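Local coordinates for protein Ta0487 (Thermoplasma acidophilum, PDB 3KBQ) that is of unknown function but belongs to the CinA family, represented here by its probable molybdopterin-binding domain, at residues S7-G12 against R41-M46; A25-N30 against E156-L161; D47-I52 against D77-E82. One frame throughout, in Å; residues are numbered along the deposited sequence.

Overall arrangement
The chain enters on strand 5-11, passes through helix 23-34 and returns on strand 38-45, so that interaction 1 closes a loop of 28 residues by pairing the two strands. Helix 49-62 follows directly, and interaction 3 closes the next loop, of 24 residues, by bringing its start against that of helix 80-87. Interaction 2 joins residues 25-30 to 156-161 over 125 residues; its segments alternate with those of interaction 1, while interaction 3 falls wholly within its span. V8 packs on I28, joining interactions 1 and 2, and V11 touches D47 and T80, joining 1 and 3. Interactions 2 and 3 lie on opposite sides of the chain's centre, about 20 Å apart between centres.

Interaction 1 of 3, residues S7-G12 against R41-M46; sequences SVITVG and RGFVVM
R41 begins the pairing by accepting V8 N on its O (3.1 Å), while its extended side chain leads to the second subunit, forming a salt bridge with E51 and a cation-pi contact with W54 there. At G42, CA lies against V8 O. F43 bonds twice through its backbone: its N donates to V8 O (2.8 Å) and its O accepts T10 N (2.8 Å). A water also donates to F43 O and bonds T10 OG1, which has N22 as a further partner. The F43 ring receives S7 CB at its edge, in plane, and I9 CG1 reaches ring atom CD2 obliquely at 3.9 Å. V44 turns to the other face, with V8 and T10. V45 N donates to T10 O (3.0 Å) and V45 O accepts G12 N (2.9 Å). Its chi1 (-66°) puts CG1 anti to the carbonyl carbon, leaving CG2 between backbone N and carbonyl carbon to meet V11 CG2 at 3.9 Å. M46 O touches V11 CG1. The 13° between the directions of 7-11 and 41-45 and the alternating bonds define a parallel pair; continued by an antiparallel strand of the second subunit, it is this chain's outermost in the MoCF alpha/beta sandwich.

Interaction 2 of 3, residues A25-N30 against E156-L161; sequences AAFIGN and EMEALL
G29 N donates to A25 O at 2.8 Å, a helical bond spanning F27 and I28, the two residues of 25-30 that meet M157, E158 and L161. The contact is a side-by-side helix packing on one face of the central sheet of the alpha/beta fold: the two segments run nearly parallel, crossing at -16°, and are held together by apolar, CH-pi and Met-aromatic contacts. E158 lies over one face of the F27 ring. Its CG sits 3.5 Å from the ring centroid, almost on the normal, which identifies a CH-pi contact. The carboxylate plane is only 6° from that of the ring; its carbon lies over the CD1-CE1 side, and both oxygens run past the ring outline there. With CG anti to the backbone N (chi1 178°), the F27 ring reaches across to helix 154-163, where three residues of 156-161 meet it, over a face, at an edge and obliquely. M157 makes the oblique approach: its chain bends at both later torsions, bringing CE to 3.6 Å from F27 CD2, while SD stands 4.9 Å from the ring centroid, the Met-aromatic contact. L161 CD2 comes to the ring edge instead, 3.9 Å from F27 CE2. Nearer the sheet, I28 touches V67 and S69 of strand 65-69, and M157 and L161 both rest on L150, so this layer continues the interhelix packing to the strands. There I28 CG1 divides its contact between two partners, lying 3.7 Å from M157 SD and 3.9 Å from the L161 methyl CD2.

Interaction 3 of 3, residues D47-I52 against D77-E82; sequences DDLDEI and DDMTVE
Two helix starts meet here: the N-cap of helix 49-62, at D48, soon after strand 38-45, and that of helix 80-87, at M79, after the loop that follows strand 65-69. D48 caps its own helix, its OD2 accepting E51 N at 3.0 Å from the anti side, 28° out of the carboxylate plane, and D50 N more weakly. L49 and M79 carry much of the packing across the contact. M79 SD lies 3.5 Å from D47 O, and the bend at its last torsion (chi3 85°) turns CE across the side chain of L49 at about a right angle. There CE presses on L49 CG at 3.4 Å, tighter than usual for two carbons. The two L49 methyls also meet E82 where the side chains cross at a slant, CD1 3.8 Å from E82 OE2 and CD2 against E82 CB and CG. Replacing L49 by an alanine would remove CG and both methyls, and is likely to cost M79 CE its closest partner and E82 its contact with them, opening a gap between the two helix starts. I52 CD1 reaches M79 O (3.9 Å) and I52 CG2 meets T80 O, while T80 OG1 bonds G70 O. On the other flank the D47 and D77 side chains cross at about a right angle, with carboxylate planes 52° apart and OD2 atoms at 3.5 Å, an approach that would probably be unfavourable if both were charged. A water joins the loops: it donates to D47 OD1 at 2.8 Å and accepts M79 N, also at 2.8 Å. A sulfate, probably from the crystallisation liquor, lies near D47 and D78 and may mark a pocket. Helix N termini meeting at the C-terminal ends of parallel strands fit the alpha/beta fold of the probable molybdopterin-binding domain.

Interaction 1 of 3, residues S7-G12 against R41-M46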
loop_
_atom_site.group_PDB
_atom_site.type_symbol
_atom_site.label_atom_id
_atom_site.label_comp_id
_atom_site.label_asym_id
_atom_site.label_seq_id
_atom_site.Cartn_x
_atom_site.Cartn_y
_atom_site.Cartn_z
ATOM N N SER B 7 -1.469 0.222 11.114
ATOM C CA SER B 7 -1.203 0.381 9.680
ATOM C C SER B 7 0.127 -0.219 9.303
ATOM O O SER B 7 1.026 -0.342 10.142
ATOM C CB SER B 7 -1.233 1.854 9.263
ATOM O OG SER B 7 -2.598 2.232 9.205
ATOM N N VAL B 8 0.251 -0.569 8.030
ATOM C CA VAL B 8 1.434 -1.203 7.496
ATOM C C VAL B 8 2.012 -0.314 6.389
ATOM O O VAL B 8 1.312 0.185 5.530
ATOM C CB VAL B 8 1.097 -2.609 6.979
ATOM C CG1 VAL B 8 2.342 -3.372 6.485
ATOM C CG2 VAL B 8 0.375 -3.392 8.100
ATOM N N ILE B 9 3.327 -0.168 6.404
ATOM C CA ILE B 9 4.015 0.593 5.391
ATOM C C ILE B 9 5.082 -0.322 4.795
ATOM O O ILE B 9 5.758 -1.072 5.513
ATOM C CB ILE B 9 4.698 1.852 5.979
ATOM C CG1 ILE B 9 3.655 2.851 6.544
ATOM C CG2 ILE B 9 5.596 2.532 4.850
ATOM C CD1 ILE B 9 4.326 3.914 7.488
ATOM N N THR B 10 5.209 -0.285 3.475
ATOM C CA THR B 10 6.228 -1.034 2.785
ATOM C C THR B 10 6.989 0.024 1.967
ATOM O O THR B 10 6.389 0.793 1.202
ATOM C CB THR B 10 5.626 -2.074 1.791
ATOM O OG1 THR B 10 4.794 -2.995 2.514
ATOM C CG2 THR B 10 6.752 -2.891 1.075
ATOM N N VAL B 11 8.303 0.052 2.121
ATOM C CA VAL B 11 9.147 0.988 1.346
ATOM C C VAL B 11 10.015 0.212 0.325
ATOM O O VAL B 11 10.727 -0.709 0.707
ATOM C CB VAL B 11 10.081 1.770 2.314
ATOM C CG1 VAL B 11 10.943 2.783 1.551
ATOM C CG2 VAL B 11 9.237 2.455 3.469
ATOM N N GLY B 12 9.966 0.566 -0.953
ATOM C CA GLY B 12 10.763 -0.143 -1.938
ATOM C C GLY B 12 10.192 0.003 -3.343
ATOM O O GLY B 12 9.081 -0.460 -3.640
ATOM N N ARG B 41 -4.992 0.544 7.088
ATOM C CA ARG B 41 -4.502 0.987 5.773
ATOM C C ARG B 41 -3.133 0.407 5.561
ATOM O O ARG B 41 -2.375 0.221 6.548
ATOM C CB ARG B 41 -4.390 2.518 5.691
ATOM C CG ARG B 41 -5.740 3.234 5.713
ATOM C CD ARG B 41 -5.525 4.708 5.519
ATOM N NE ARG B 41 -6.785 5.399 5.665
ATOM C CZ ARG B 41 -6.901 6.725 5.680
ATOM N NH1 ARG B 41 -5.814 7.484 5.512
ATOM N NH2 ARG B 41 -8.102 7.281 5.835
ATOM N N GLY B 42 -2.797 0.169 4.284
ATOM C CA GLY B 42 -1.452 -0.285 3.860
ATOM C C GLY B 42 -0.925 0.785 2.908
ATOM O O GLY B 42 -1.702 1.400 2.133
ATOM N N PHE B 43 0.361 1.090 3.008
ATOM C CA PHE B 43 0.976 2.110 2.157
ATOM C C PHE B 43 2.193 1.476 1.510
ATOM O O PHE B 43 2.942 0.733 2.167
ATOM C CB PHE B 43 1.468 3.289 3.004
ATOM C CG PHE B 43 0.408 3.923 3.829
ATOM C CD1 PHE B 43 -0.272 5.013 3.351
ATOM C CD2 PHE B 43 0.103 3.409 5.117
ATOM C CE1 PHE B 43 -1.286 5.626 4.145
ATOM C CE2 PHE B 43 -0.855 3.978 5.898
ATOM C CZ PHE B 43 -1.577 5.111 5.416
ATOM N N VAL B 44 2.381 1.741 0.235
ATOM C CA VAL B 44 3.617 1.351 -0.432
ATOM C C VAL B 44 4.191 2.618 -1.020
ATOM O O VAL B 44 3.538 3.343 -1.778
ATOM C CB VAL B 44 3.408 0.286 -1.523
ATOM C CG1 VAL B 44 4.777 -0.212 -2.020
ATOM C CG2 VAL B 44 2.560 -0.897 -0.967
ATOM N N VAL B 45 5.441 2.875 -0.674
ATOM C CA VAL B 45 6.080 4.071 -1.131
ATOM C C VAL B 45 7.494 3.798 -1.662
ATOM O O VAL B 45 8.109 2.794 -1.341
ATOM C CB VAL B 45 6.147 5.150 -0.035
ATOM C CG1 VAL B 45 4.695 5.640 0.336
ATOM C CG2 VAL B 45 6.998 4.670 1.197
ATOM N N MET B 46 7.980 4.743 -2.453
ATOM C CA MET B 46 9.331 4.707 -3.035
ATOM C C MET B 46 10.380 4.995 -1.985
ATOM O O MET B 46 10.083 5.582 -0.911
ATOM C CB MET B 46 9.452 5.816 -4.126
ATOM C CG MET B 46 8.606 5.515 -5.421
ATOM S SD MET B 46 8.732 6.790 -6.767
ATOM C CE MET B 46 8.259 8.158 -5.866
HETATM O O HOH W 1 2.419 -1.865 2.960
#

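Interaction 2 of 3, residues A25-N30 against E156-L161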
loop_
_atom_site.group_PDB
_atom_site.type_symbol
_atom_site.label_atom_id
_atom_site.label_comp_id
_atom_site.label_asym_id
_atom_site.label_seq_id
_atom_site.Cartn_x
_atom_site.Cartn_y
_atom_site.Cartn_z
ATOM N N ALA B 25 4.046 -7.388 3.610
ATOM C CA ALA B 25 2.811 -6.746 4.064
ATOM C C ALA B 25 1.779 -7.817 4.465
ATOM O O ALA B 25 1.035 -7.637 5.418
ATOM C CB ALA B 25 2.238 -5.772 2.972
ATOM N N ALA B 26 1.766 -8.938 3.758
ATOM C CA ALA B 26 0.904 -10.085 4.128
ATOM C C ALA B 26 1.294 -10.641 5.469
ATOM O O ALA B 26 0.452 -10.845 6.299
ATOM C CB ALA B 26 0.898 -11.209 3.057
ATOM N N PHE B 27 2.572 -10.910 5.665
ATOM C CA PHE B 27 3.025 -11.469 6.939
ATOM C C PHE B 27 2.716 -10.493 8.104
ATOM O O PHE B 27 2.203 -10.906 9.144
ATOM C CB PHE B 27 4.521 -11.784 6.897
ATOM C CG PHE B 27 5.062 -12.326 8.216
ATOM C CD1 PHE B 27 5.220 -13.683 8.407
ATOM C CD2 PHE B 27 5.436 -11.469 9.248
ATOM C CE1 PHE B 27 5.717 -14.191 9.626
ATOM C CE2 PHE B 27 5.936 -11.986 10.458
ATOM C CZ PHE B 27 6.051 -13.339 10.629
ATOM N N ILE B 28 2.966 -9.201 7.901
ATOM C CA ILE B 28 2.701 -8.206 8.966
ATOM C C ILE B 28 1.187 -8.091 9.213
ATOM O O ILE B 28 0.728 -8.082 10.363
ATOM C CB ILE B 28 3.342 -6.822 8.618
ATOM C CG1 ILE B 28 4.897 -6.922 8.573
ATOM C CG2 ILE B 28 2.843 -5.693 9.612
ATOM C CD1 ILE B 28 5.600 -5.698 7.823
ATOM N N GLY B 29 0.405 -8.028 8.132
ATOM C CA GLY B 29 -1.047 -7.961 8.254
ATOM C C GLY B 29 -1.603 -9.137 9.042
ATOM O O GLY B 29 -2.461 -8.959 9.913
ATOM N N ASN B 30 -1.093 -10.333 8.735
ATOM C CA ASN B 30 -1.551 -11.533 9.413
ATOM C C ASN B 30 -1.100 -11.548 10.885
ATOM O O ASN B 30 -1.895 -11.892 11.769
ATOM C CB ASN B 30 -1.063 -12.802 8.681
ATOM C CG ASN B 30 -1.563 -14.083 9.356
ATOM O OD1 ASN B 30 -2.761 -14.347 9.416
ATOM N ND2 ASN B 30 -0.651 -14.849 9.884
ATOM N N GLU B 156 14.684 -11.474 8.125
ATOM C CA GLU B 156 15.044 -10.529 9.184
ATOM C C GLU B 156 13.778 -9.862 9.727
ATOM O O GLU B 156 13.617 -9.702 10.943
ATOM C CB GLU B 156 15.996 -9.463 8.625
ATOM C CG GLU B 156 17.284 -10.056 8.078
ATOM C CD GLU B 156 18.204 -8.980 7.473
ATOM O OE1 GLU B 156 18.248 -7.806 7.952
ATOM O OE2 GLU B 156 18.881 -9.323 6.503
ATOM N N MET B 157 12.882 -9.458 8.817
ATOM C CA MET B 157 11.684 -8.702 9.199
ATOM C C MET B 157 10.919 -9.604 10.178
ATOM O O MET B 157 10.583 -9.163 11.296
ATOM C CB MET B 157 10.841 -8.320 7.961
ATOM C CG MET B 157 9.465 -7.598 8.241
ATOM S SD MET B 157 8.157 -8.701 8.891
ATOM C CE MET B 157 7.889 -9.675 7.398
ATOM N N GLU B 158 10.745 -10.881 9.800
ATOM C CA GLU B 158 9.923 -11.826 10.564
ATOM C C GLU B 158 10.558 -12.176 11.910
ATOM O O GLU B 158 9.855 -12.208 12.932
ATOM C CB GLU B 158 9.598 -13.077 9.754
ATOM C CG GLU B 158 8.885 -12.712 8.433
ATOM C CD GLU B 158 8.672 -13.896 7.476
ATOM O OE1 GLU B 158 8.980 -15.036 7.841
ATOM O OE2 GLU B 158 8.142 -13.680 6.360
ATOM N N ALA B 159 11.880 -12.337 11.918
ATOM C CA ALA B 159 12.604 -12.583 13.154
ATOM C C ALA B 159 12.417 -11.429 14.140
ATOM O O ALA B 159 12.094 -11.648 15.292
ATOM C CB ALA B 159 14.076 -12.829 12.890
ATOM N N LEU B 160 12.607 -10.205 13.687
ATOM C CA LEU B 160 12.502 -9.039 14.578
ATOM C C LEU B 160 11.052 -8.770 15.049
ATOM O O LEU B 160 10.800 -8.411 16.211
ATOM C CB LEU B 160 13.058 -7.811 13.862
ATOM C CG LEU B 160 14.588 -7.611 13.792
ATOM C CD1 LEU B 160 14.903 -6.762 12.614
ATOM C CD2 LEU B 160 15.091 -6.882 14.974
ATOM N N LEU B 161 10.096 -8.961 14.146
ATOM C CA LEU B 161 8.701 -8.763 14.500
ATOM C C LEU B 161 8.299 -9.730 15.610
ATOM O O LEU B 161 7.671 -9.328 16.617
ATOM C CB LEU B 161 7.788 -8.856 13.255
ATOM C CG LEU B 161 6.340 -8.444 13.471
ATOM C CD1 LEU B 161 6.283 -7.057 14.086
ATOM C CD2 LEU B 161 5.542 -8.494 12.112
#

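Interaction 3 of 3, residues D47-I52 against D77-E82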
loop_
_atom_site.group_PDB
_atom_site.type_symbol
_atom_site.label_atom_id
_atom_site.label_comp_id
_atom_site.label_asym_id
_atom_site.label_seq_id
_atom_site.Cartn_x
_atom_site.Cartn_y
_atom_site.Cartn_z
ATOM N N ASP B 47 11.622 4.634 -2.336
ATOM C CA ASP B 47 12.782 5.019 -1.569
ATOM C C ASP B 47 13.004 6.506 -1.699
ATOM O O ASP B 47 13.871 6.944 -2.441
ATOM C CB ASP B 47 14.008 4.218 -2.043
ATOM C CG ASP B 47 13.776 2.724 -1.852
ATOM O OD1 ASP B 47 13.728 2.325 -0.654
ATOM O OD2 ASP B 47 13.547 1.985 -2.851
ATOM N N ASP B 48 12.274 7.282 -0.912
ATOM C CA ASP B 48 12.239 8.724 -1.136
ATOM C C ASP B 48 11.824 9.373 0.182
ATOM O O ASP B 48 10.759 8.994 0.732
ATOM C CB ASP B 48 11.145 8.994 -2.178
ATOM C CG ASP B 48 10.928 10.464 -2.419
ATOM O OD1 ASP B 48 11.263 10.884 -3.536
ATOM O OD2 ASP B 48 10.463 11.201 -1.492
ATOM N N LEU B 49 12.618 10.341 0.669
ATOM C CA LEU B 49 12.396 10.880 2.030
ATOM C C LEU B 49 11.011 11.413 2.214
ATOM O O LEU B 49 10.371 11.121 3.203
ATOM C CB LEU B 49 13.406 12.002 2.420
ATOM C CG LEU B 49 14.847 11.501 2.552
ATOM C CD1 LEU B 49 15.832 12.679 2.796
ATOM C CD2 LEU B 49 14.990 10.441 3.632
ATOM N N ASP B 50 10.542 12.197 1.262
ATOM C CA ASP B 50 9.295 12.906 1.469
ATOM C C ASP B 50 8.137 11.903 1.388
ATOM O O ASP B 50 7.148 12.078 2.070
ATOM C CB ASP B 50 9.080 13.982 0.430
ATOM C CG ASP B 50 9.968 15.223 0.625
ATOM O OD1 ASP B 50 10.634 15.388 1.679
ATOM O OD2 ASP B 50 9.984 16.066 -0.318
ATOM N N GLU B 51 8.262 10.882 0.541
ATOM C CA GLU B 51 7.181 9.913 0.368
ATOM C C GLU B 51 7.083 9.044 1.592
ATOM O O GLU B 51 5.979 8.683 2.036
ATOM C CB GLU B 51 7.443 9.007 -0.855
ATOM C CG GLU B 51 7.378 9.783 -2.181
ATOM C CD GLU B 51 5.956 10.212 -2.498
ATOM O OE1 GLU B 51 5.126 9.339 -2.817
ATOM O OE2 GLU B 51 5.656 11.424 -2.393
ATOM N N ILE B 52 8.243 8.704 2.141
ATOM C CA ILE B 52 8.309 7.903 3.380
ATOM C C ILE B 52 7.703 8.697 4.534
ATOM O O ILE B 52 6.900 8.143 5.340
ATOM C CB ILE B 52 9.792 7.467 3.690
ATOM C CG1 ILE B 52 10.269 6.358 2.727
ATOM C CG2 ILE B 52 9.948 6.986 5.180
ATOM C CD1 ILE B 52 11.794 6.358 2.496
ATOM N N ASP B 77 20.449 4.015 -0.690
ATOM C CA ASP B 77 19.057 3.839 -1.117
ATOM C C ASP B 77 18.175 3.498 0.091
ATOM O O ASP B 77 16.958 3.621 0.021
ATOM C CB ASP B 77 18.965 2.700 -2.159
ATOM C CG ASP B 77 17.682 2.778 -3.049
ATOM O OD1 ASP B 77 17.323 3.882 -3.540
ATOM O OD2 ASP B 77 17.029 1.716 -3.275
ATOM N N ASP B 78 18.787 3.057 1.190
ATOM C CA ASP B 78 18.014 2.714 2.402
ATOM C C ASP B 78 17.773 3.965 3.272
ATOM O O ASP B 78 18.631 4.316 4.109
ATOM C CB ASP B 78 18.727 1.610 3.202
ATOM C CG ASP B 78 18.760 0.274 2.453
ATOM O OD1 ASP B 78 17.703 -0.114 1.939
ATOM O OD2 ASP B 78 19.854 -0.352 2.317
ATOM N N MET B 79 16.604 4.588 3.079
ATOM C CA MET B 79 16.319 5.955 3.575
ATOM C C MET B 79 15.206 6.015 4.633
ATOM O O MET B 79 14.780 7.105 4.969
ATOM C CB MET B 79 15.824 6.889 2.433
ATOM C CG MET B 79 16.690 6.955 1.188
ATOM S SD MET B 79 16.018 8.159 0.006
ATOM C CE MET B 79 16.802 9.463 0.737
ATOM N N THR B 80 14.733 4.867 5.118
ATOM C CA THR B 80 13.484 4.823 5.870
ATOM C C THR B 80 13.613 5.531 7.236
ATOM O O THR B 80 12.767 6.349 7.582
ATOM C CB THR B 80 12.964 3.391 6.023
ATOM O OG1 THR B 80 12.659 2.875 4.708
ATOM C CG2 THR B 80 11.677 3.349 6.931
ATOM N N VAL B 81 14.688 5.245 7.969
ATOM C CA VAL B 81 14.938 5.897 9.265
ATOM C C VAL B 81 15.019 7.415 9.140
ATOM O O VAL B 81 14.387 8.156 9.908
ATOM C CB VAL B 81 16.244 5.350 9.961
ATOM C CG1 VAL B 81 16.497 6.101 11.323
ATOM C CG2 VAL B 81 16.066 3.908 10.219
ATOM N N GLU B 82 15.756 7.878 8.151
ATOM C CA GLU B 82 15.871 9.310 7.948
ATOM C C GLU B 82 14.511 9.921 7.573
ATOM O O GLU B 82 14.165 11.014 8.025
ATOM C CB GLU B 82 16.914 9.610 6.861
ATOM C CG GLU B 82 17.239 11.112 6.716
ATOM C CD GLU B 82 18.338 11.407 5.677
ATOM O OE1 GLU B 82 18.935 10.467 5.078
ATOM O OE2 GLU B 82 18.578 12.595 5.439
HETATM O O HOH W 2 14.284 3.829 1.646
#